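Local structure of RabGAP/TBC protein (Chlamydomonas reinhardtii, 4P17) at residues 94-105 with 136-144; 175-185 with 253-261. The protein is of unknown function but, as a flagellar protein built on a TBC domain, probably belongs with the GTPase-activating proteins that act on Rab GTPases. One frame throughout, in Å; residues are numbered along the deposited sequence.

Contact 1 (94-105 with 136-144); sequences YYSIMVKAGEES and RVLQAYSVH
Met98, Val99 and Gly102 sit against Ala140 and Val143 where two helices of the all-helical TBC domain cross almost perpendicularly, at 93°, with axes 7.3 Å apart. Small residues permit so close a crossing. Gly102 rests directly over segment 136-144 of helix 128-144, where a beta carbon would collide with Gln139 CG, and Ala140 CB lies among Met98 CB, Val99 CG2 and Tyr95 CE1. The backbones themselves meet here, Ala140 CA giving a CA-H...O contact of 3.5 Å to Met98 O. Farther along, Val143 CG2 packs by Ala101 CB and the Met98 sulfur, which also lies against His144 CA and CB.

Polar contacts stand around this apolar centre. Gln139 stretches out past the Gly102 carbonyl and sends NE2 to Val99 O at 3.0 Å, the acceptor lying close to the amide plane. Tyr94, with CG anti to the backbone N (chi1 -176°), carries OH to the edge of the imidazole, 2.9 Å from His144 ND1; the two rings meet rim to rim, nearly perpendicular. Arg136 lays its aliphatic CD against Val99 CG1, while its guanidinium forms a salt bridge with Glu169. At the turn after helix 94-102, Ser105 OG accepts from Tyr107 N and donates to Ser142 OG at 2.6 Å, and Ser142 OG passes its own hydrogen to Gln139 O at 2.7 Å.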
loop_
_atom_site.group_PDB
_atom_site.type_symbol
_atom_site.label_atom_id
_atom_site.label_comp_id
_atom_site.label_asym_id
_atom_site.label_seq_id
_atom_site.Cartn_x
_atom_site.Cartn_y
_atom_site.Cartn_z
ATOM N N TYR A 94 19.738 -15.661 6.998
ATOM C CA TYR A 94 20.110 -14.292 6.648
ATOM C C TYR A 94 19.286 -13.258 7.400
ATOM O O TYR A 94 19.843 -12.326 7.969
ATOM C CB TYR A 94 19.984 -14.063 5.132
ATOM C CG TYR A 94 20.448 -12.697 4.675
ATOM C CD1 TYR A 94 21.788 -12.435 4.420
ATOM C CD2 TYR A 94 19.530 -11.663 4.495
ATOM C CE1 TYR A 94 22.207 -11.183 4.001
ATOM C CE2 TYR A 94 19.925 -10.420 4.081
ATOM C CZ TYR A 94 21.267 -10.181 3.830
ATOM O OH TYR A 94 21.636 -8.953 3.399
ATOM N N TYR A 95 17.968 -13.408 7.414
ATOM C CA TYR A 95 17.138 -12.437 8.104
ATOM C C TYR A 95 17.555 -12.358 9.584
ATOM O O TYR A 95 17.760 -11.276 10.122
ATOM C CB TYR A 95 15.634 -12.781 7.954
ATOM C CG TYR A 95 14.768 -11.924 8.837
ATOM C CD1 TYR A 95 14.669 -10.548 8.630
ATOM C CD2 TYR A 95 14.075 -12.484 9.920
ATOM C CE1 TYR A 95 13.889 -9.747 9.483
ATOM C CE2 TYR A 95 13.301 -11.689 10.768
ATOM C CZ TYR A 95 13.209 -10.328 10.534
ATOM O OH TYR A 95 12.446 -9.552 11.361
ATOM N N SER A 96 17.726 -13.503 10.230
ATOM C CA SER A 96 18.079 -13.519 11.648
ATOM C C SER A 96 19.423 -12.823 11.901
ATOM O O SER A 96 19.598 -12.173 12.937
ATOM C CB SER A 96 18.113 -14.957 12.169
ATOM O OG SER A 96 19.255 -15.639 11.698
ATOM N N ILE A 97 20.351 -12.935 10.947
ATOM C CA ILE A 97 21.639 -12.240 11.047
ATOM C C ILE A 97 21.410 -10.737 10.947
ATOM O O ILE A 97 21.986 -9.963 11.695
ATOM C CB ILE A 97 22.635 -12.680 9.952
ATOM C CG1 ILE A 97 23.134 -14.102 10.230
ATOM C CG2 ILE A 97 23.852 -11.752 9.911
ATOM C CD1 ILE A 97 23.811 -14.762 9.056
ATOM N N MET A 98 20.564 -10.324 10.004
ATOM C CA MET A 98 20.177 -8.920 9.895
ATOM C C MET A 98 19.402 -8.360 11.128
ATOM O O MET A 98 19.606 -7.220 11.529
ATOM C CB MET A 98 19.348 -8.750 8.614
ATOM C CG MET A 98 20.117 -9.049 7.333
ATOM S SD MET A 98 21.535 -7.953 7.106
ATOM C CE MET A 98 22.868 -9.099 7.435
ATOM N N VAL A 99 18.548 -9.166 11.729
ATOM C CA VAL A 99 17.849 -8.755 12.950
ATOM C C VAL A 99 18.860 -8.484 14.048
ATOM O O VAL A 99 18.850 -7.429 14.642
ATOM C CB VAL A 99 16.824 -9.822 13.410
ATOM C CG1 VAL A 99 16.197 -9.454 14.768
ATOM C CG2 VAL A 99 15.741 -9.947 12.385
ATOM N N LYS A 100 19.771 -9.425 14.261
ATOM C CA LYS A 100 20.801 -9.260 15.265
ATOM C C LYS A 100 21.656 -8.046 14.976
ATOM O O LYS A 100 22.007 -7.281 15.873
ATOM C CB LYS A 100 21.669 -10.510 15.339
ATOM C CG LYS A 100 22.716 -10.414 16.434
ATOM C CD LYS A 100 22.051 -10.440 17.791
ATOM C CE LYS A 100 23.070 -10.132 18.880
ATOM N NZ LYS A 100 22.454 -9.962 20.225
ATOM N N ALA A 101 22.005 -7.861 13.711
ATOM C CA ALA A 101 22.824 -6.727 13.325
ATOM C C ALA A 101 22.060 -5.429 13.509
ATOM O O ALA A 101 22.627 -4.384 13.844
ATOM C CB ALA A 101 23.272 -6.876 11.895
ATOM N N GLY A 102 20.761 -5.482 13.255
ATOM C CA GLY A 102 19.961 -4.281 13.355
ATOM C C GLY A 102 19.821 -3.783 14.776
ATOM O O GLY A 102 19.385 -2.661 14.996
ATOM N N GLU A 103 20.180 -4.626 15.741
ATOM C CA GLU A 103 20.141 -4.246 17.142
ATOM C C GLU A 103 21.016 -3.035 17.394
ATOM O O GLU A 103 20.814 -2.321 18.369
ATOM C CB GLU A 103 20.597 -5.405 18.033
ATOM C CG GLU A 103 19.595 -6.535 18.157
ATOM C CD GLU A 103 20.098 -7.656 19.055
ATOM O OE1 GLU A 103 21.167 -7.479 19.680
ATOM O OE2 GLU A 103 19.436 -8.716 19.128
ATOM N N GLU A 104 21.984 -2.805 16.509
ATOM C CA GLU A 104 22.853 -1.636 16.603
ATOM C C GLU A 104 22.664 -0.730 15.400
ATOM O O GLU A 104 23.592 -0.022 15.006
ATOM C CB GLU A 104 24.327 -2.046 16.696
ATOM N N SER A 105 21.485 -0.768 14.784
ATOM C CA SER A 105 21.218 0.163 13.692
ATOM C C SER A 105 21.256 1.595 14.193
ATOM O O SER A 105 20.782 1.871 15.297
ATOM C CB SER A 105 19.864 -0.101 13.043
ATOM O OG SER A 105 19.554 0.923 12.115
ATOM N N ARG A 136 11.875 -5.020 14.713
ATOM C CA ARG A 136 12.835 -6.007 14.229
ATOM C C ARG A 136 12.959 -5.960 12.711
ATOM O O ARG A 136 14.049 -5.875 12.170
ATOM C CB ARG A 136 12.437 -7.409 14.684
ATOM C CG ARG A 136 12.904 -7.727 16.090
ATOM C CD ARG A 136 12.795 -9.228 16.411
ATOM N NE ARG A 136 11.429 -9.709 16.296
ATOM C CZ ARG A 136 10.550 -9.710 17.291
ATOM N NH1 ARG A 136 10.874 -9.249 18.492
ATOM N NH2 ARG A 136 9.330 -10.170 17.088
ATOM N N VAL A 137 11.828 -5.924 12.020
ATOM C CA VAL A 137 11.883 -5.912 10.558
ATOM C C VAL A 137 12.586 -4.667 10.047
ATOM O O VAL A 137 13.425 -4.732 9.132
ATOM C CB VAL A 137 10.477 -5.989 9.974
ATOM C CG1 VAL A 137 10.492 -5.770 8.444
ATOM C CG2 VAL A 137 9.873 -7.318 10.325
ATOM N N LEU A 138 12.256 -3.523 10.641
ATOM C CA LEU A 138 12.769 -2.269 10.125
ATOM C C LEU A 138 14.223 -2.133 10.475
ATOM O O LEU A 138 15.015 -1.718 9.651
ATOM C CB LEU A 138 12.000 -1.084 10.657
ATOM C CG LEU A 138 10.588 -0.928 10.077
ATOM C CD1 LEU A 138 9.694 -0.081 10.979
ATOM C CD2 LEU A 138 10.661 -0.282 8.727
ATOM N N GLN A 139 14.597 -2.539 11.679
ATOM C CA GLN A 139 15.998 -2.422 12.060
ATOM C C GLN A 139 16.843 -3.375 11.164
ATOM O O GLN A 139 17.923 -3.012 10.688
ATOM C CB GLN A 139 16.163 -2.718 13.561
ATOM C CG GLN A 139 16.264 -4.204 13.906
ATOM C CD GLN A 139 16.154 -4.488 15.399
ATOM O OE1 GLN A 139 15.562 -3.709 16.162
ATOM N NE2 GLN A 139 16.723 -5.613 15.821
ATOM N N ALA A 140 16.308 -4.564 10.901
ATOM C CA ALA A 140 16.930 -5.536 10.011
ATOM C C ALA A 140 17.117 -4.936 8.628
ATOM O O ALA A 140 18.194 -5.024 8.027
ATOM C CB ALA A 140 16.089 -6.805 9.923
ATOM N N TYR A 141 16.063 -4.318 8.103
ATOM C CA TYR A 141 16.164 -3.806 6.753
ATOM C C TYR A 141 17.187 -2.656 6.684
ATOM O O TYR A 141 17.929 -2.541 5.702
ATOM C CB TYR A 141 14.799 -3.336 6.221
ATOM C CG TYR A 141 14.918 -3.145 4.740
ATOM C CD1 TYR A 141 14.947 -4.236 3.892
ATOM C CD2 TYR A 141 15.091 -1.877 4.198
ATOM C CE1 TYR A 141 15.123 -4.058 2.527
ATOM C CE2 TYR A 141 15.279 -1.701 2.832
ATOM C CZ TYR A 141 15.292 -2.791 2.024
ATOM O OH TYR A 141 15.486 -2.622 0.678
ATOM N N SER A 142 17.263 -1.870 7.757
ATOM C CA SER A 142 18.104 -0.667 7.796
ATOM C C SER A 142 19.601 -0.962 7.728
ATOM O O SER A 142 20.392 -0.127 7.255
ATOM C CB SER A 142 17.800 0.137 9.067
ATOM O OG SER A 142 18.433 -0.436 10.192
ATOM N N VAL A 143 19.990 -2.141 8.211
ATOM C CA VAL A 143 21.368 -2.614 8.083
ATOM C C VAL A 143 21.571 -3.433 6.803
ATOM O O VAL A 143 22.664 -3.443 6.243
ATOM C CB VAL A 143 21.799 -3.443 9.313
ATOM C CG1 VAL A 143 21.761 -2.548 10.566
ATOM C CG2 VAL A 143 20.920 -4.681 9.504
ATOM N N HIS A 144 20.524 -4.089 6.325
ATOM C CA HIS A 144 20.601 -4.842 5.073
ATOM C C HIS A 144 20.862 -3.930 3.876
ATOM O O HIS A 144 21.617 -4.266 2.976
ATOM C CB HIS A 144 19.314 -5.610 4.895
ATOM C CG HIS A 144 18.992 -5.954 3.498
ATOM N ND1 HIS A 144 19.609 -6.976 2.812
ATOM C CD2 HIS A 144 18.075 -5.429 2.657
ATOM C CE1 HIS A 144 19.088 -7.051 1.600
ATOM N NE2 HIS A 144 18.149 -6.134 1.490
#

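Contact 2 (175-185 with 253-261); sequences LLAALVEDILY and LFYEGPKIL
Phe254 and Ile183 meet where the C-terminal half of helix 169-183 packs on the junction between helices 243-256 and 259-271, toward the middle of the helical TBC fold. Phe254 has the most surface buried by the contact: Leu175 CD1 stands over the centre of one ring face in a CH-pi contact, 3.9 Å from the centroid and 8° off the ring normal, while Leu175 CD2 reaches Phe254 CZ at 3.8 Å. Ile183 comes from another direction, its CD1 lying at the ring edge, 3.8 Å from Phe254 CD1. Trp77 adds an edge-to-face ring contact from outside the two segments. An alanine in place of Phe254 would probably open a gap between Leu175 and Ile183, leaving both side chains without the ring they pack on.

Ile183 divides its two branches. Its outer arm is fully extended (chi2 -180°), which carries CD1 to the phenylalanine, whereas CG2 turns to the O and CD1 atoms of Leu253 and to Gly257 CA. Pro258 is the third main contributor, with CD 3.4 Å from Ile183 O and CG at the edge of the Tyr185 ring, 3.9 Å from Tyr185 CE1. Gly257 makes the bend before the proline with positive phi, where a beta carbon would press on the preceding carbonyl O. No hydrogen bond joins the two segments, which implies that fit between hydrocarbon surfaces, rather than polar pairing, holds the helix to this junction.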
loop_
_atom_site.group_PDB
_atom_site.type_symbol
_atom_site.label_atom_id
_atom_site.label_comp_id
_atom_site.label_asym_id
_atom_site.label_seq_id
_atom_site.Cartn_x
_atom_site.Cartn_y
_atom_site.Cartn_z
ATOM N N LEU A 175 9.475 -8.846 1.465
ATOM C CA LEU A 175 8.545 -8.057 0.635
ATOM C C LEU A 175 8.972 -6.585 0.617
ATOM O O LEU A 175 8.913 -5.932 -0.424
ATOM C CB LEU A 175 7.104 -8.211 1.126
ATOM C CG LEU A 175 5.993 -7.569 0.280
ATOM C CD1 LEU A 175 5.791 -8.257 -1.092
ATOM C CD2 LEU A 175 4.681 -7.635 1.048
ATOM N N LEU A 176 9.397 -6.066 1.766
ATOM C CA LEU A 176 9.935 -4.720 1.850
ATOM C C LEU A 176 11.179 -4.601 0.932
ATOM O O LEU A 176 11.333 -3.637 0.192
ATOM C CB LEU A 176 10.279 -4.387 3.301
ATOM C CG LEU A 176 10.859 -2.988 3.532
ATOM C CD1 LEU A 176 9.837 -1.883 3.199
ATOM C CD2 LEU A 176 11.343 -2.859 4.963
ATOM N N ALA A 177 12.074 -5.594 0.972
ATOM C CA ALA A 177 13.243 -5.572 0.098
ATOM C C ALA A 177 12.829 -5.529 -1.370
ATOM O O ALA A 177 13.326 -4.704 -2.153
ATOM C CB ALA A 177 14.124 -6.804 0.350
ATOM N N ALA A 178 11.917 -6.417 -1.754
ATOM C CA ALA A 178 11.432 -6.421 -3.136
ATOM C C ALA A 178 10.860 -5.054 -3.526
ATOM O O ALA A 178 11.130 -4.537 -4.596
ATOM C CB ALA A 178 10.404 -7.512 -3.326
ATOM N N LEU A 179 10.126 -4.437 -2.619
ATOM C CA LEU A 179 9.477 -3.157 -2.892
ATOM C C LEU A 179 10.458 -2.015 -3.114
ATOM O O LEU A 179 10.385 -1.283 -4.101
ATOM C CB LEU A 179 8.538 -2.848 -1.725
ATOM C CG LEU A 179 7.939 -1.459 -1.673
ATOM C CD1 LEU A 179 6.790 -1.367 -2.694
ATOM C CD2 LEU A 179 7.449 -1.142 -0.288
ATOM N N VAL A 180 11.360 -1.856 -2.167
ATOM C CA VAL A 180 12.377 -0.823 -2.185
ATOM C C VAL A 180 13.376 -1.065 -3.289
ATOM O O VAL A 180 13.768 -0.124 -3.973
ATOM C CB VAL A 180 13.126 -0.766 -0.853
ATOM C CG1 VAL A 180 14.203 0.284 -0.874
ATOM C CG2 VAL A 180 12.166 -0.485 0.274
ATOM N N GLU A 181 13.822 -2.311 -3.444
ATOM C CA GLU A 181 14.949 -2.557 -4.326
ATOM C C GLU A 181 14.569 -2.811 -5.779
ATOM O O GLU A 181 15.363 -2.508 -6.673
ATOM C CB GLU A 181 15.770 -3.722 -3.784
ATOM C CG GLU A 181 16.229 -3.454 -2.358
ATOM C CD GLU A 181 16.701 -4.681 -1.626
ATOM O OE1 GLU A 181 17.156 -5.676 -2.259
ATOM O OE2 GLU A 181 16.583 -4.665 -0.391
ATOM N N ASP A 182 13.374 -3.360 -6.029
ATOM C CA ASP A 182 13.051 -3.917 -7.359
ATOM C C ASP A 182 11.782 -3.320 -7.974
ATOM O O ASP A 182 11.663 -3.234 -9.178
ATOM C CB ASP A 182 12.896 -5.443 -7.278
ATOM C CG ASP A 182 14.149 -6.116 -6.747
ATOM O OD1 ASP A 182 15.250 -5.629 -7.068
ATOM O OD2 ASP A 182 14.033 -7.114 -6.022
ATOM N N ILE A 183 10.854 -2.901 -7.129
ATOM C CA ILE A 183 9.554 -2.430 -7.610
ATOM C C ILE A 183 9.530 -0.899 -7.703
ATOM O O ILE A 183 9.266 -0.356 -8.784
ATOM C CB ILE A 183 8.435 -2.924 -6.734
ATOM C CG1 ILE A 183 8.395 -4.465 -6.784
ATOM C CG2 ILE A 183 7.099 -2.347 -7.218
ATOM C CD1 ILE A 183 7.279 -5.105 -5.929
ATOM N N LEU A 184 9.828 -0.209 -6.610
ATOM C CA LEU A 184 9.866 1.259 -6.636
ATOM C C LEU A 184 11.140 1.721 -7.347
ATOM O O LEU A 184 12.113 0.986 -7.421
ATOM C CB LEU A 184 9.804 1.828 -5.227
ATOM C CG LEU A 184 8.555 1.460 -4.398
ATOM C CD1 LEU A 184 8.806 1.707 -2.912
ATOM C CD2 LEU A 184 7.329 2.211 -4.848
ATOM N N TYR A 185 11.140 2.942 -7.870
ATOM C CA TYR A 185 12.341 3.442 -8.497
ATOM C C TYR A 185 13.420 3.649 -7.437
ATOM O O TYR A 185 13.114 3.983 -6.285
ATOM C CB TYR A 185 12.066 4.728 -9.238
ATOM C CG TYR A 185 11.486 4.549 -10.617
ATOM C CD1 TYR A 185 10.486 3.629 -10.867
ATOM C CD2 TYR A 185 11.950 5.316 -11.679
ATOM C CE1 TYR A 185 9.948 3.478 -12.149
ATOM C CE2 TYR A 185 11.405 5.207 -12.936
ATOM C CZ TYR A 185 10.408 4.274 -13.176
ATOM O OH TYR A 185 9.881 4.142 -14.445
ATOM N N LEU A 253 0.147 -3.328 -7.203
ATOM C CA LEU A 253 1.493 -2.766 -7.104
ATOM C C LEU A 253 2.561 -3.855 -7.171
ATOM O O LEU A 253 3.606 -3.700 -7.826
ATOM C CB LEU A 253 1.671 -1.984 -5.795
ATOM C CG LEU A 253 3.077 -1.443 -5.489
ATOM C CD1 LEU A 253 3.509 -0.418 -6.550
ATOM C CD2 LEU A 253 3.178 -0.846 -4.087
ATOM N N PHE A 254 2.314 -4.935 -6.446
ATOM C CA PHE A 254 3.281 -6.033 -6.345
ATOM C C PHE A 254 3.301 -6.897 -7.599
ATOM O O PHE A 254 4.132 -7.781 -7.704
ATOM C CB PHE A 254 2.981 -6.933 -5.112
ATOM C CG PHE A 254 3.208 -6.234 -3.777
ATOM C CD1 PHE A 254 4.314 -5.419 -3.586
ATOM C CD2 PHE A 254 2.318 -6.373 -2.735
ATOM C CE1 PHE A 254 4.512 -4.762 -2.383
ATOM C CE2 PHE A 254 2.518 -5.701 -1.546
ATOM C CZ PHE A 254 3.611 -4.905 -1.378
ATOM N N TYR A 255 2.409 -6.633 -8.550
ATOM C CA TYR A 255 2.406 -7.363 -9.828
ATOM C C TYR A 255 2.722 -6.480 -11.042
ATOM O O TYR A 255 3.507 -6.858 -11.913
ATOM C CB TYR A 255 1.057 -8.033 -10.030
ATOM C CG TYR A 255 1.040 -8.870 -11.274
ATOM C CD1 TYR A 255 1.543 -10.158 -11.266
ATOM C CD2 TYR A 255 0.508 -8.378 -12.446
ATOM C CE1 TYR A 255 1.533 -10.929 -12.405
ATOM C CE2 TYR A 255 0.495 -9.145 -13.592
ATOM C CZ TYR A 255 0.998 -10.411 -13.554
ATOM O OH TYR A 255 0.965 -11.150 -14.699
ATOM N N GLU A 256 2.117 -5.298 -11.096
ATOM C CA GLU A 256 2.255 -4.424 -12.254
ATOM C C GLU A 256 3.334 -3.363 -12.078
ATOM O O GLU A 256 3.814 -2.816 -13.058
ATOM C CB GLU A 256 0.920 -3.723 -12.540
ATOM C CG GLU A 256 -0.209 -4.663 -12.845
ATOM C CD GLU A 256 -1.414 -3.959 -13.381
ATOM O OE1 GLU A 256 -1.269 -3.011 -14.191
ATOM O OE2 GLU A 256 -2.512 -4.365 -12.994
ATOM N N GLY A 257 3.677 -3.029 -10.837
ATOM C CA GLY A 257 4.708 -2.027 -10.586
ATOM C C GLY A 257 4.195 -0.635 -10.226
ATOM O O GLY A 257 3.005 -0.430 -10.069
ATOM N N PRO A 258 5.097 0.344 -10.146
ATOM C CA PRO A 258 4.750 1.611 -9.487
ATOM C C PRO A 258 3.814 2.540 -10.266
ATOM O O PRO A 258 3.380 3.527 -9.680
ATOM C CB PRO A 258 6.104 2.292 -9.284
ATOM C CG PRO A 258 7.020 1.667 -10.293
ATOM C CD PRO A 258 6.501 0.302 -10.606
ATOM N N LYS A 259 3.516 2.275 -11.536
ATOM C CA LYS A 259 2.506 3.104 -12.173
ATOM C C LYS A 259 1.162 3.019 -11.444
ATOM O O LYS A 259 0.354 3.943 -11.512
ATOM C CB LYS A 259 2.330 2.730 -13.634
ATOM C CG LYS A 259 3.521 3.094 -14.473
ATOM C CD LYS A 259 3.218 2.854 -15.909
ATOM C CE LYS A 259 4.381 3.088 -16.805
ATOM N NZ LYS A 259 3.909 2.862 -18.210
ATOM N N ILE A 260 0.921 1.922 -10.749
ATOM C CA ILE A 260 -0.268 1.794 -9.902
ATOM C C ILE A 260 -0.428 3.003 -8.960
ATOM O O ILE A 260 -1.544 3.422 -8.617
ATOM C CB ILE A 260 -0.185 0.462 -9.073
ATOM C CG1 ILE A 260 -0.202 -0.751 -10.008
ATOM C CG2 ILE A 260 -1.312 0.343 -8.029
ATOM C CD1 ILE A 260 -1.511 -0.892 -10.816
ATOM N N LEU A 261 0.684 3.575 -8.506
ATOM C CA LEU A 261 0.552 4.657 -7.538
ATOM C C LEU A 261 -0.172 5.841 -8.173
ATOM O O LEU A 261 -1.150 6.324 -7.607
ATOM C CB LEU A 261 1.908 5.053 -7.007
ATOM C CG LEU A 261 2.600 3.925 -6.224
ATOM C CD1 LEU A 261 3.941 4.438 -5.752
ATOM C CD2 LEU A 261 1.727 3.397 -5.047
#

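How the contacts relate
The two contacts follow one another along the chain: 94-105 pairs with 136-144 before 175-185 pairs with 253-261, all within the TBC domain. Their centres lie about 21 Å apart; the centre of contact 1 sits about 23 Å from the centre of the chain, that of contact 2 about 10 Å. They share no helix, yet helix 128-144 of the first lies against helix 169-183 of the second. Tyr141 bridges them, packing on Ala177 and Val180, and its OH probably hydrogen-bonds Glu181 OE2 at 2.6 Å, as probably does His144 NE2 at 2.9 Å. One glutamate thus ties an outlying helix crossing to a buried contact nearer the centre, joining peripheral and central helices of the domain.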